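PDB 4BLP: packaging enzyme P4 from Pseudomonas phage phi13, which probably hydrolyses nucleoside triphosphates as a hexameric RecA-like helicase motor that packages viral RNA into the phage capsid. Local coordinates for residues S135-Q140 and G250-A255; R142-G147 and Q291-G296; G153-G158 and A256-S261; W174-E179 and S214-V219. All coordinates share one frame; numbering follows the deposited sequence.

Interaction 1: residues S135-Q140 and G250-A255; sequences SVHNWQ and GVLLVA
Three side chains of 135-140, those of Ser-135, His-137 and Trp-139, face 250-255, and the two segments run in nearly the same direction, 17° apart end to end. Residues 250-255 enter strand 252-257 of the parallel part of the RecA-like sheet; the short strand 136-137 lies alongside. The one polar link is weak: His-137 NE2 reaches Gly-250 O over 3.1 Å, but the N-H...O angle is just 126°. The carbonyl oxygen lies at the edge of the imidazole, in its plane. Gly-250 closes the preceding helix 233-248 with a Schellman motif, and Ser-135 rests against its CA.

Both aromatic rings also take a face contact. CB of Leu-252 sits over one face of the His-137 imidazole, 3.8 Å from the ring centroid. Val-254 does the same for Trp-139: its CG2 lies over the five-membered ring, 3.8 Å from the centroid, while CG1 touches CZ2 at 3.7 Å. The opposite indole face carries Gln-140 NE2.

Apolar packing adds to this. With CG anti to the backbone N (chi1 173°), Leu-252 sends CD2 to within 3.4 Å of Trp-139 CB and 3.8 Å of His-137 CB. Trp-139 also meets His-149 edge to face. With a single weak, bent N-H...O bond and two CH-pi contacts, cohesion here probably depends more on burial and shape than on polar pairing.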
loop_
_atom_site.group_PDB
_atom_site.type_symbol
_atom_site.label_atom_id
_atom_site.label_comp_id
_atom_site.label_asym_id
_atom_site.label_seq_id
_atom_site.Cartn_x
_atom_site.Cartn_y
_atom_site.Cartn_z
ATOM N N SER D 135 -43.125 8.316 -8.900
ATOM C CA SER D 135 -42.543 7.573 -7.798
ATOM C C SER D 135 -42.023 8.551 -6.751
ATOM O O SER D 135 -40.812 8.780 -6.633
ATOM C CB SER D 135 -41.434 6.654 -8.308
ATOM O OG SER D 135 -42.033 5.487 -8.857
ATOM N N VAL D 136 -42.967 9.195 -6.032
ATOM C CA VAL D 136 -42.609 10.151 -4.982
ATOM C C VAL D 136 -43.131 9.609 -3.660
ATOM O O VAL D 136 -43.972 8.690 -3.637
ATOM C CB VAL D 136 -43.017 11.614 -5.253
ATOM C CG1 VAL D 136 -42.324 12.142 -6.510
ATOM C CG2 VAL D 136 -44.539 11.769 -5.340
ATOM N N HIS D 137 -42.594 10.131 -2.555
ATOM C CA HIS D 137 -42.805 9.535 -1.230
ATOM C C HIS D 137 -43.091 10.546 -0.164
ATOM O O HIS D 137 -42.535 11.635 -0.188
ATOM C CB HIS D 137 -41.518 8.752 -0.844
ATOM C CG HIS D 137 -41.212 7.648 -1.808
ATOM N ND1 HIS D 137 -40.400 7.849 -2.933
ATOM C CD2 HIS D 137 -41.735 6.405 -1.866
ATOM C CE1 HIS D 137 -40.399 6.683 -3.575
ATOM N NE2 HIS D 137 -41.210 5.801 -2.992
ATOM N N ASN D 138 -43.896 10.140 0.831
ATOM C CA ASN D 138 -44.258 11.013 1.936
ATOM C C ASN D 138 -43.269 10.817 3.065
ATOM O O ASN D 138 -43.412 9.910 3.889
ATOM C CB ASN D 138 -45.722 10.745 2.393
ATOM C CG ASN D 138 -46.276 11.796 3.321
ATOM O OD1 ASN D 138 -45.572 12.684 3.807
ATOM N ND2 ASN D 138 -47.565 11.713 3.604
ATOM N N TRP D 139 -42.182 11.591 3.031
ATOM C CA TRP D 139 -41.142 11.560 4.057
ATOM C C TRP D 139 -40.634 12.963 4.197
ATOM O O TRP D 139 -39.957 13.437 3.277
ATOM C CB TRP D 139 -39.992 10.596 3.707
ATOM C CG TRP D 139 -38.806 10.713 4.643
ATOM C CD1 TRP D 139 -37.572 11.215 4.349
ATOM C CD2 TRP D 139 -38.752 10.295 6.016
ATOM N NE1 TRP D 139 -36.772 11.186 5.468
ATOM C CE2 TRP D 139 -37.465 10.611 6.500
ATOM C CE3 TRP D 139 -39.693 9.714 6.904
ATOM C CZ2 TRP D 139 -37.077 10.352 7.824
ATOM C CZ3 TRP D 139 -39.282 9.392 8.194
ATOM C CH2 TRP D 139 -37.993 9.727 8.648
ATOM N N GLN D 140 -40.996 13.633 5.337
ATOM C CA GLN D 140 -40.610 15.028 5.658
ATOM C C GLN D 140 -41.385 16.005 4.778
ATOM O O GLN D 140 -41.863 17.010 5.285
ATOM C CB GLN D 140 -39.079 15.254 5.559
ATOM C CG GLN D 140 -38.264 14.271 6.421
ATOM C CD GLN D 140 -38.613 14.401 7.884
ATOM O OE1 GLN D 140 -38.385 15.440 8.508
ATOM N NE2 GLN D 140 -39.197 13.352 8.472
ATOM N N GLY D 250 -37.869 2.845 -7.636
ATOM C CA GLY D 250 -38.983 3.691 -7.196
ATOM C C GLY D 250 -39.263 3.622 -5.697
ATOM O O GLY D 250 -40.404 3.779 -5.266
ATOM N N VAL D 251 -38.223 3.457 -4.888
ATOM C CA VAL D 251 -38.382 3.376 -3.438
ATOM C C VAL D 251 -37.595 4.475 -2.758
ATOM O O VAL D 251 -36.691 5.071 -3.359
ATOM C CB VAL D 251 -37.968 1.979 -2.873
ATOM C CG1 VAL D 251 -38.853 0.869 -3.454
ATOM C CG2 VAL D 251 -36.462 1.682 -3.088
ATOM N N LEU D 252 -37.911 4.697 -1.474
ATOM C CA LEU D 252 -37.152 5.627 -0.646
ATOM C C LEU D 252 -36.643 4.882 0.575
ATOM O O LEU D 252 -37.447 4.253 1.289
ATOM C CB LEU D 252 -38.005 6.844 -0.219
ATOM C CG LEU D 252 -37.318 7.783 0.785
ATOM C CD1 LEU D 252 -36.150 8.529 0.120
ATOM C CD2 LEU D 252 -38.320 8.848 1.281
ATOM N N LEU D 253 -35.332 4.917 0.804
ATOM C CA LEU D 253 -34.720 4.361 2.007
ATOM C C LEU D 253 -34.231 5.520 2.847
ATOM O O LEU D 253 -33.799 6.534 2.294
ATOM C CB LEU D 253 -33.521 3.409 1.711
ATOM C CG LEU D 253 -33.861 2.138 0.935
ATOM C CD1 LEU D 253 -32.631 1.231 0.798
ATOM C CD2 LEU D 253 -35.029 1.405 1.552
ATOM N N VAL D 254 -34.299 5.372 4.172
ATOM C CA VAL D 254 -33.827 6.388 5.116
ATOM C C VAL D 254 -32.705 5.738 5.905
ATOM O O VAL D 254 -32.883 4.602 6.354
ATOM C CB VAL D 254 -34.943 6.925 6.032
ATOM C CG1 VAL D 254 -34.375 7.979 7.002
ATOM C CG2 VAL D 254 -36.087 7.517 5.187
ATOM N N ALA D 255 -31.543 6.384 6.032
ATOM C CA ALA D 255 -30.467 5.741 6.799
ATOM C C ALA D 255 -29.736 6.728 7.679
ATOM O O ALA D 255 -29.452 7.829 7.218
ATOM C CB ALA D 255 -29.479 5.098 5.840
#

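Interaction 2: residues R142-G147 and Q291-G296; sequences RNHLSG and QTIRSG
His-144 and Ser-295 form a single backbone bridge, CA to CA 4.5 Å, with Leu-145 N donating to Arg-294 O at 3.0 Å and Gly-296 N to Asn-143 O at 2.9 Å. Beside the bridge, His-144 carries CG anti to its backbone N (chi1 -164°), which swings the ring back to Ile-293, whose CG2 lies over one face, 3.7 Å from the ring centroid, the side chains crossing at about a right angle. The ring's rotation is fixed from both nitrogens: ND1 donates to Leu-145 O at 2.8 Å, nearly in the ring plane and on a carbonyl lone pair, while NE2 is paired with His-149 ND1. Leu-145 packs along the Arg-294 carbonyl, its CD1 4.0 Å from Arg-294 CB. The guanidinium leads away to a salt bridge with Glu-179 of a neighbouring subunit. Asn-143 brings OD1 to 3.4 Å from Ser-295 CB; its ND2 bonds to Thr-297 OG1, and Ser-295 OG to Gly-298 O, so both polar ends are held by residues 297-298, where the chain turns into strand 298-302. This isolated beta bridge joins the small antiparallel pair 136-137 and 144-145 to strand 287-295 in the antiparallel extension of the RecA-like sheet.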
loop_
_atom_site.group_PDB
_atom_site.type_symbol
_atom_site.label_atom_id
_atom_site.label_comp_id
_atom_site.label_asym_id
_atom_site.label_seq_id
_atom_site.Cartn_x
_atom_site.Cartn_y
_atom_site.Cartn_z
ATOM N N ARG D 142 -44.310 15.830 1.191
ATOM C CA ARG D 142 -45.233 14.880 0.578
ATOM C C ARG D 142 -44.713 14.222 -0.690
ATOM O O ARG D 142 -45.201 13.148 -1.049
ATOM C CB ARG D 142 -46.567 15.589 0.251
ATOM C CG ARG D 142 -47.354 15.939 1.509
ATOM C CD ARG D 142 -48.692 16.538 1.179
ATOM N NE ARG D 142 -49.374 16.933 2.404
ATOM C CZ ARG D 142 -50.440 17.718 2.442
ATOM N NH1 ARG D 142 -50.959 18.201 1.319
ATOM N NH2 ARG D 142 -50.999 18.030 3.602
ATOM N N ASN D 143 -43.731 14.846 -1.367
ATOM C CA ASN D 143 -43.281 14.384 -2.673
ATOM C C ASN D 143 -41.766 14.249 -2.756
ATOM O O ASN D 143 -41.154 14.678 -3.731
ATOM C CB ASN D 143 -43.790 15.370 -3.740
ATOM C CG ASN D 143 -43.288 16.793 -3.557
ATOM O OD1 ASN D 143 -42.839 17.202 -2.467
ATOM N ND2 ASN D 143 -43.289 17.536 -4.646
ATOM N N HIS D 144 -41.186 13.542 -1.778
ATOM C CA HIS D 144 -39.741 13.258 -1.765
ATOM C C HIS D 144 -39.428 12.371 -2.972
ATOM O O HIS D 144 -40.164 11.401 -3.207
ATOM C CB HIS D 144 -39.398 12.554 -0.437
ATOM C CG HIS D 144 -37.941 12.521 -0.063
ATOM N ND1 HIS D 144 -36.983 11.987 -0.914
ATOM C CD2 HIS D 144 -37.340 12.928 1.079
ATOM C CE1 HIS D 144 -35.822 12.085 -0.267
ATOM N NE2 HIS D 144 -35.979 12.663 0.930
ATOM N N LEU D 145 -38.371 12.681 -3.763
ATOM C CA LEU D 145 -38.056 11.753 -4.868
ATOM C C LEU D 145 -37.597 10.403 -4.324
ATOM O O LEU D 145 -37.093 10.315 -3.193
ATOM C CB LEU D 145 -36.922 12.316 -5.757
ATOM C CG LEU D 145 -37.323 13.501 -6.670
ATOM C CD1 LEU D 145 -36.091 13.983 -7.450
ATOM C CD2 LEU D 145 -38.459 13.117 -7.643
ATOM N N SER D 146 -37.733 9.352 -5.152
ATOM C CA SER D 146 -37.168 8.060 -4.814
ATOM C C SER D 146 -35.641 8.225 -4.738
ATOM O O SER D 146 -35.058 9.044 -5.460
ATOM C CB SER D 146 -37.532 7.025 -5.872
ATOM O OG SER D 146 -38.931 6.819 -5.919
ATOM N N GLY D 147 -35.032 7.457 -3.858
ATOM C CA GLY D 147 -33.593 7.532 -3.620
ATOM C C GLY D 147 -33.300 7.175 -2.181
ATOM O O GLY D 147 -34.006 6.376 -1.565
ATOM N N GLN D 291 -32.094 20.671 6.723
ATOM C CA GLN D 291 -32.641 19.605 5.910
ATOM C C GLN D 291 -32.650 20.045 4.463
ATOM O O GLN D 291 -32.927 21.201 4.195
ATOM C CB GLN D 291 -34.040 19.254 6.405
ATOM C CG GLN D 291 -34.690 18.051 5.662
ATOM C CD GLN D 291 -35.989 17.729 6.355
ATOM O OE1 GLN D 291 -37.004 18.407 6.146
ATOM N NE2 GLN D 291 -35.961 16.731 7.231
ATOM N N THR D 292 -32.339 19.141 3.540
ATOM C CA THR D 292 -32.419 19.453 2.111
ATOM C C THR D 292 -32.960 18.231 1.417
ATOM O O THR D 292 -32.492 17.119 1.705
ATOM C CB THR D 292 -31.106 19.957 1.504
ATOM O OG1 THR D 292 -31.348 20.231 0.104
ATOM C CG2 THR D 292 -29.910 18.955 1.672
ATOM N N ILE D 293 -33.983 18.422 0.574
ATOM C CA ILE D 293 -34.617 17.312 -0.136
ATOM C C ILE D 293 -34.843 17.629 -1.600
ATOM O O ILE D 293 -35.352 18.711 -1.912
ATOM C CB ILE D 293 -35.981 17.001 0.552
ATOM C CG1 ILE D 293 -35.775 16.433 1.983
ATOM C CG2 ILE D 293 -36.876 16.074 -0.311
ATOM C CD1 ILE D 293 -37.048 16.459 2.869
ATOM N N ARG D 294 -34.552 16.647 -2.483
ATOM C CA ARG D 294 -34.885 16.742 -3.905
ATOM C C ARG D 294 -36.316 16.215 -3.997
ATOM O O ARG D 294 -36.541 15.008 -3.752
ATOM C CB ARG D 294 -33.904 15.884 -4.758
ATOM C CG ARG D 294 -32.445 16.345 -4.628
ATOM C CD ARG D 294 -31.490 15.471 -5.454
ATOM N NE ARG D 294 -30.132 15.542 -4.895
ATOM C CZ ARG D 294 -29.229 16.458 -5.215
ATOM N NH1 ARG D 294 -29.494 17.363 -6.148
ATOM N NH2 ARG D 294 -28.044 16.468 -4.613
ATOM N N SER D 295 -37.296 17.105 -4.232
ATOM C CA SER D 295 -38.697 16.720 -4.369
ATOM C C SER D 295 -39.126 16.736 -5.824
ATOM O O SER D 295 -38.391 17.241 -6.714
ATOM C CB SER D 295 -39.622 17.631 -3.541
ATOM O OG SER D 295 -39.956 18.815 -4.256
ATOM N N GLY D 296 -40.345 16.237 -6.048
ATOM C CA GLY D 296 -40.929 16.235 -7.389
ATOM C C GLY D 296 -41.159 17.646 -7.924
ATOM O O GLY D 296 -41.260 17.825 -9.136
#

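Interaction 3: residues G153-G158 and A256-S261; sequences GGTGAG and AINPMS
Asn-258 holds CG anti to its own backbone nitrogen (chi1 171°), and a chi2 of 10° then turns the amide so that ND2 reaches Thr-155 while OD1 comes back to its own segment. Thr-155 answers with OG1 beside its backbone N (chi1 -51°), which leaves that hydroxyl 3.2 Å from Asn-258 ND2, the side chains meeting at a slant. The root of the asparagine packs against the start of the loop, with CB 3.3 Å from Gly-153 O, and Asn-258 CG lies 3.9 Å from Gly-154 CA. A weak backbone bond, Gly-153 N to Ile-257 O at 3.5 Å, joins the start of the loop after strand 147-152 to the last residue of strand 252-257.

The amide is also anchored by an Asx turn: Met-260 N donates to Asn-258 OD1 over 3.1 Å, approaching from above the carbonyl plane. The loop itself is shaped by a type II turn from Gly-154 to Ala-157, closed by Ala-157 N to Gly-154 O at 3.0 Å. Thr-155 OG1 is hydrogen-bonded to Asn-272 OD1 of a neighbouring subunit, placing the contact at the subunit interface. Gly-153 O accepts from Lys-159 NZ, and Gly-158 occupies the N-cap position of helix 159-164. Strand, glycine-rich loop and helix in this order fit a P-loop (Walker A), flanked here by the adjacent parallel strand 252-257, as in RecA-like NTPases.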
loop_
_atom_site.group_PDB
_atom_site.type_symbol
_atom_site.label_atom_id
_atom_site.label_comp_id
_atom_site.label_asym_id
_atom_site.label_seq_id
_atom_site.Cartn_x
_atom_site.Cartn_y
_atom_site.Cartn_z
ATOM N N GLY D 153 -25.157 13.090 11.721
ATOM C CA GLY D 153 -24.809 13.726 12.984
ATOM C C GLY D 153 -23.749 12.920 13.679
ATOM O O GLY D 153 -23.591 11.741 13.362
ATOM N N GLY D 154 -23.056 13.533 14.632
ATOM C CA GLY D 154 -21.987 12.858 15.352
ATOM C C GLY D 154 -22.469 11.904 16.419
ATOM O O GLY D 154 -23.667 11.658 16.581
ATOM N N THR D 155 -21.503 11.324 17.152
ATOM C CA THR D 155 -21.804 10.391 18.227
ATOM C C THR D 155 -22.494 11.214 19.281
ATOM O O THR D 155 -22.009 12.306 19.594
ATOM C CB THR D 155 -20.487 9.745 18.725
ATOM O OG1 THR D 155 -19.766 9.226 17.601
ATOM C CG2 THR D 155 -20.722 8.664 19.742
ATOM N N GLY D 156 -23.658 10.767 19.714
ATOM C CA GLY D 156 -24.442 11.524 20.686
ATOM C C GLY D 156 -25.327 12.632 20.106
ATOM O O GLY D 156 -25.868 13.448 20.866
ATOM N N ALA D 157 -25.516 12.652 18.743
ATOM C CA ALA D 157 -26.360 13.652 18.052
ATOM C C ALA D 157 -27.833 13.414 18.275
ATOM O O ALA D 157 -28.634 14.320 18.046
ATOM C CB ALA D 157 -26.103 13.642 16.543
ATOM N N GLY D 158 -28.196 12.167 18.593
ATOM C CA GLY D 158 -29.590 11.774 18.768
ATOM C C GLY D 158 -30.276 11.398 17.470
ATOM O O GLY D 158 -31.483 11.622 17.347
ATOM N N ALA D 256 -29.390 6.316 8.918
ATOM C CA ALA D 256 -28.548 7.125 9.812
ATOM C C ALA D 256 -27.086 6.944 9.415
ATOM O O ALA D 256 -26.650 5.819 9.123
ATOM C CB ALA D 256 -28.751 6.704 11.273
ATOM N N ILE D 257 -26.312 8.029 9.419
ATOM C CA ILE D 257 -24.898 7.907 9.127
ATOM C C ILE D 257 -24.098 8.939 9.911
ATOM O O ILE D 257 -24.558 10.066 10.105
ATOM C CB ILE D 257 -24.651 8.013 7.582
ATOM C CG1 ILE D 257 -23.251 7.535 7.194
ATOM C CG2 ILE D 257 -24.950 9.432 7.027
ATOM C CD1 ILE D 257 -23.107 7.310 5.645
ATOM N N ASN D 258 -22.920 8.539 10.383
ATOM C CA ASN D 258 -21.988 9.448 11.073
ATOM C C ASN D 258 -20.670 9.353 10.305
ATOM O O ASN D 258 -19.958 8.377 10.510
ATOM C CB ASN D 258 -21.837 9.100 12.553
ATOM C CG ASN D 258 -20.715 9.886 13.217
ATOM O OD1 ASN D 258 -20.150 10.833 12.648
ATOM N ND2 ASN D 258 -20.388 9.535 14.459
ATOM N N PRO D 259 -20.361 10.296 9.382
ATOM C CA PRO D 259 -19.168 10.132 8.543
ATOM C C PRO D 259 -17.835 10.317 9.260
ATOM O O PRO D 259 -16.781 10.038 8.672
ATOM C CB PRO D 259 -19.361 11.189 7.440
ATOM C CG PRO D 259 -20.157 12.268 8.117
ATOM C CD PRO D 259 -21.130 11.506 8.985
ATOM N N MET D 260 -17.871 10.767 10.534
ATOM C CA MET D 260 -16.694 10.952 11.391
ATOM C C MET D 260 -15.647 11.863 10.748
ATOM O O MET D 260 -14.455 11.538 10.671
ATOM C CB MET D 260 -16.076 9.606 11.792
ATOM C CG MET D 260 -16.989 8.776 12.635
ATOM S SD MET D 260 -16.070 7.469 13.486
ATOM C CE MET D 260 -17.376 6.880 14.556
ATOM N N SER D 261 -16.117 13.009 10.293
ATOM C CA SER D 261 -15.294 14.054 9.717
ATOM C C SER D 261 -14.490 14.688 10.835
ATOM O O SER D 261 -14.966 14.732 11.983
ATOM C CB SER D 261 -16.201 15.113 9.095
ATOM O OG SER D 261 -15.479 16.298 8.797
#

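Interaction 4: residues W174-E179 and S214-V219; sequences WGEPGE and SFRNLV
Trp-174 and Ser-214 meet just beyond the ends of the neighbouring parallel strands 170-173 and 210-213 of the RecA-like sheet, where Ser-214 N donates to Trp-174 O at 3.1 Å on a lone pair in the carbonyl plane. Next along, Arg-216 NH1 donates to Gly-175 O at 2.9 Å, the oxygen lying at the edge of the guanidinium and in its plane. Ser-214 OG donates a hydrogen bond, 2.6 Å, to Glu-176 OE2, which accepts on its anti lone pair. That same oxygen makes a long salt bridge, 4.0 Å, to Arg-216 NE, the carboxylate and guanidinium planes being 32° apart. The apolar part of the contact is Trp-174: Asn-217 CB lies over one face of the six-membered ring, 3.6 Å from CZ2, and Phe-215 CD1 stands at the ring's edge.

Further out, Trp-174 NE1 is bonded to Ala-191 O, which fixes the indole's rotation. Ser-214 OG also accepts from Arg-216 N at 3.1 Å, an ST turn leading into helix 216-221, whose N-cap position belongs to Phe-215; a cis peptide precedes Ser-214. Arg-216 has a bend at chi3 (-67°) and reaches a neighbouring subunit, where Thr-240 bonds NH1 and Ser-276 bonds NH2; this buried guanidinium therefore ties the loop and helix to the subunit interface. The Asn-217 amide has its main polar partner in Leu-124 of that subunit. One water bridges the two segments, donating to Gly-175 O and, at 2.6 Å, to Asn-217 OD1.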
loop_
_atom_site.group_PDB
_atom_site.type_symbol
_atom_site.label_atom_id
_atom_site.label_comp_id
_atom_site.label_asym_id
_atom_site.label_seq_id
_atom_site.Cartn_x
_atom_site.Cartn_y
_atom_site.Cartn_z
ATOM N N TRP D 174 -28.351 -2.679 11.845
ATOM C CA TRP D 174 -27.122 -3.184 11.232
ATOM C C TRP D 174 -25.890 -2.539 11.820
ATOM O O TRP D 174 -25.785 -1.294 11.833
ATOM C CB TRP D 174 -27.164 -2.894 9.708
ATOM C CG TRP D 174 -25.976 -3.449 8.944
ATOM C CD1 TRP D 174 -25.376 -4.669 9.122
ATOM C CD2 TRP D 174 -25.248 -2.789 7.888
ATOM N NE1 TRP D 174 -24.294 -4.792 8.268
ATOM C CE2 TRP D 174 -24.193 -3.652 7.503
ATOM C CE3 TRP D 174 -25.359 -1.522 7.259
ATOM C CZ2 TRP D 174 -23.297 -3.332 6.461
ATOM C CZ3 TRP D 174 -24.479 -1.204 6.221
ATOM C CH2 TRP D 174 -23.452 -2.093 5.841
ATOM N N GLY D 175 -24.961 -3.374 12.274
ATOM C CA GLY D 175 -23.649 -2.935 12.755
ATOM C C GLY D 175 -23.668 -2.074 14.005
ATOM O O GLY D 175 -22.724 -1.324 14.266
ATOM N N GLU D 176 -24.725 -2.204 14.801
ATOM C CA GLU D 176 -24.907 -1.461 16.043
ATOM C C GLU D 176 -24.989 -2.439 17.224
ATOM O O GLU D 176 -25.446 -3.551 17.025
ATOM C CB GLU D 176 -26.227 -0.660 15.977
ATOM C CG GLU D 176 -26.200 0.450 14.940
ATOM C CD GLU D 176 -25.390 1.664 15.341
ATOM O OE1 GLU D 176 -24.980 1.754 16.520
ATOM O OE2 GLU D 176 -25.121 2.506 14.456
ATOM N N PRO D 177 -24.598 -2.047 18.454
ATOM C CA PRO D 177 -24.690 -3.001 19.594
ATOM C C PRO D 177 -26.154 -3.252 19.975
ATOM O O PRO D 177 -26.951 -2.318 19.943
ATOM C CB PRO D 177 -23.976 -2.250 20.743
ATOM C CG PRO D 177 -24.079 -0.785 20.358
ATOM C CD PRO D 177 -23.975 -0.767 18.864
ATOM N N GLY D 178 -26.466 -4.481 20.353
ATOM C CA GLY D 178 -27.797 -4.875 20.812
ATOM C C GLY D 178 -28.278 -3.984 21.943
ATOM O O GLY D 178 -27.497 -3.595 22.823
ATOM N N GLU D 179 -29.557 -3.618 21.902
ATOM C CA GLU D 179 -30.148 -2.673 22.859
ATOM C C GLU D 179 -31.608 -3.086 23.113
ATOM O O GLU D 179 -32.101 -3.939 22.377
ATOM C CB GLU D 179 -30.074 -1.261 22.212
ATOM C CG GLU D 179 -30.029 -0.165 23.258
ATOM C CD GLU D 179 -29.629 1.209 22.767
ATOM O OE1 GLU D 179 -29.637 1.447 21.535
ATOM O OE2 GLU D 179 -29.260 2.041 23.627
ATOM N N SER D 214 -27.618 1.222 11.351
ATOM C CA SER D 214 -27.240 2.449 10.621
ATOM C C SER D 214 -26.286 2.107 9.482
ATOM O O SER D 214 -26.037 0.920 9.213
ATOM C CB SER D 214 -26.509 3.388 11.599
ATOM O OG SER D 214 -25.229 2.850 11.917
ATOM N N PHE D 215 -25.690 3.141 8.860
ATOM C CA PHE D 215 -24.696 2.923 7.812
ATOM C C PHE D 215 -23.270 3.014 8.376
ATOM O O PHE D 215 -22.318 3.186 7.609
ATOM C CB PHE D 215 -24.920 3.940 6.654
ATOM C CG PHE D 215 -25.916 3.541 5.594
ATOM C CD1 PHE D 215 -26.712 2.412 5.747
ATOM C CD2 PHE D 215 -26.039 4.278 4.410
ATOM C CE1 PHE D 215 -27.644 2.043 4.756
ATOM C CE2 PHE D 215 -26.947 3.885 3.399
ATOM C CZ PHE D 215 -27.755 2.777 3.581
ATOM N N ARG D 216 -23.099 2.848 9.696
ATOM C CA ARG D 216 -21.737 2.925 10.246
ATOM C C ARG D 216 -20.757 1.917 9.551
ATOM O O ARG D 216 -19.611 2.287 9.315
ATOM C CB ARG D 216 -21.724 2.821 11.767
ATOM C CG ARG D 216 -21.972 1.491 12.372
ATOM C CD ARG D 216 -22.284 1.733 13.856
ATOM N NE ARG D 216 -21.158 2.235 14.645
ATOM C CZ ARG D 216 -20.495 1.505 15.535
ATOM N NH1 ARG D 216 -20.834 0.238 15.751
ATOM N NH2 ARG D 216 -19.514 2.042 16.241
ATOM N N ASN D 217 -21.195 0.674 9.194
ATOM C CA ASN D 217 -20.250 -0.244 8.528
ATOM C C ASN D 217 -19.866 0.237 7.120
ATOM O O ASN D 217 -18.785 -0.114 6.650
ATOM C CB ASN D 217 -20.824 -1.654 8.466
ATOM C CG ASN D 217 -20.301 -2.485 9.602
ATOM O OD1 ASN D 217 -19.836 -1.958 10.605
ATOM N ND2 ASN D 217 -20.276 -3.794 9.421
ATOM N N LEU D 218 -20.743 1.038 6.466
ATOM C CA LEU D 218 -20.396 1.630 5.175
ATOM C C LEU D 218 -19.321 2.696 5.395
ATOM O O LEU D 218 -18.304 2.737 4.680
ATOM C CB LEU D 218 -21.672 2.232 4.541
ATOM C CG LEU D 218 -21.600 2.480 3.058
ATOM C CD1 LEU D 218 -21.653 1.123 2.276
ATOM C CD2 LEU D 218 -22.762 3.435 2.619
ATOM N N VAL D 219 -19.512 3.552 6.416
ATOM C CA VAL D 219 -18.488 4.560 6.743
ATOM C C VAL D 219 -17.168 3.898 7.079
ATOM O O VAL D 219 -16.105 4.326 6.617
ATOM C CB VAL D 219 -18.948 5.471 7.916
ATOM C CG1 VAL D 219 -17.816 6.425 8.370
ATOM C CG2 VAL D 219 -20.201 6.239 7.540
HETATM O O HOH W 1 -20.114 -2.033 13.226
#

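How the interactions relate
Interactions 1 and 2 are the closest pair, centres about 7 Å apart, joined where His-137 N meets His-144 O at 2.8 Å and Ser-135 O meets Ser-146 OG at 2.8 Å. Strand 252-257 carries interaction 1 into interaction 3, which includes the probable P-loop; the centres are about 21 Å apart. Interaction 4 is about 12 Å from interaction 3, centre to centre, and Ala-256 O with Phe-215 N, 2.9 Å apart, connects them; both face the same neighbouring subunit. The link of interaction 4 to interaction 1 is slighter, Ala-255 CB on Phe-215 CZ at 3.7 Å. Interactions 2 and 4 do not touch within the chain, yet Arg-294 and Glu-179 pair between subunits.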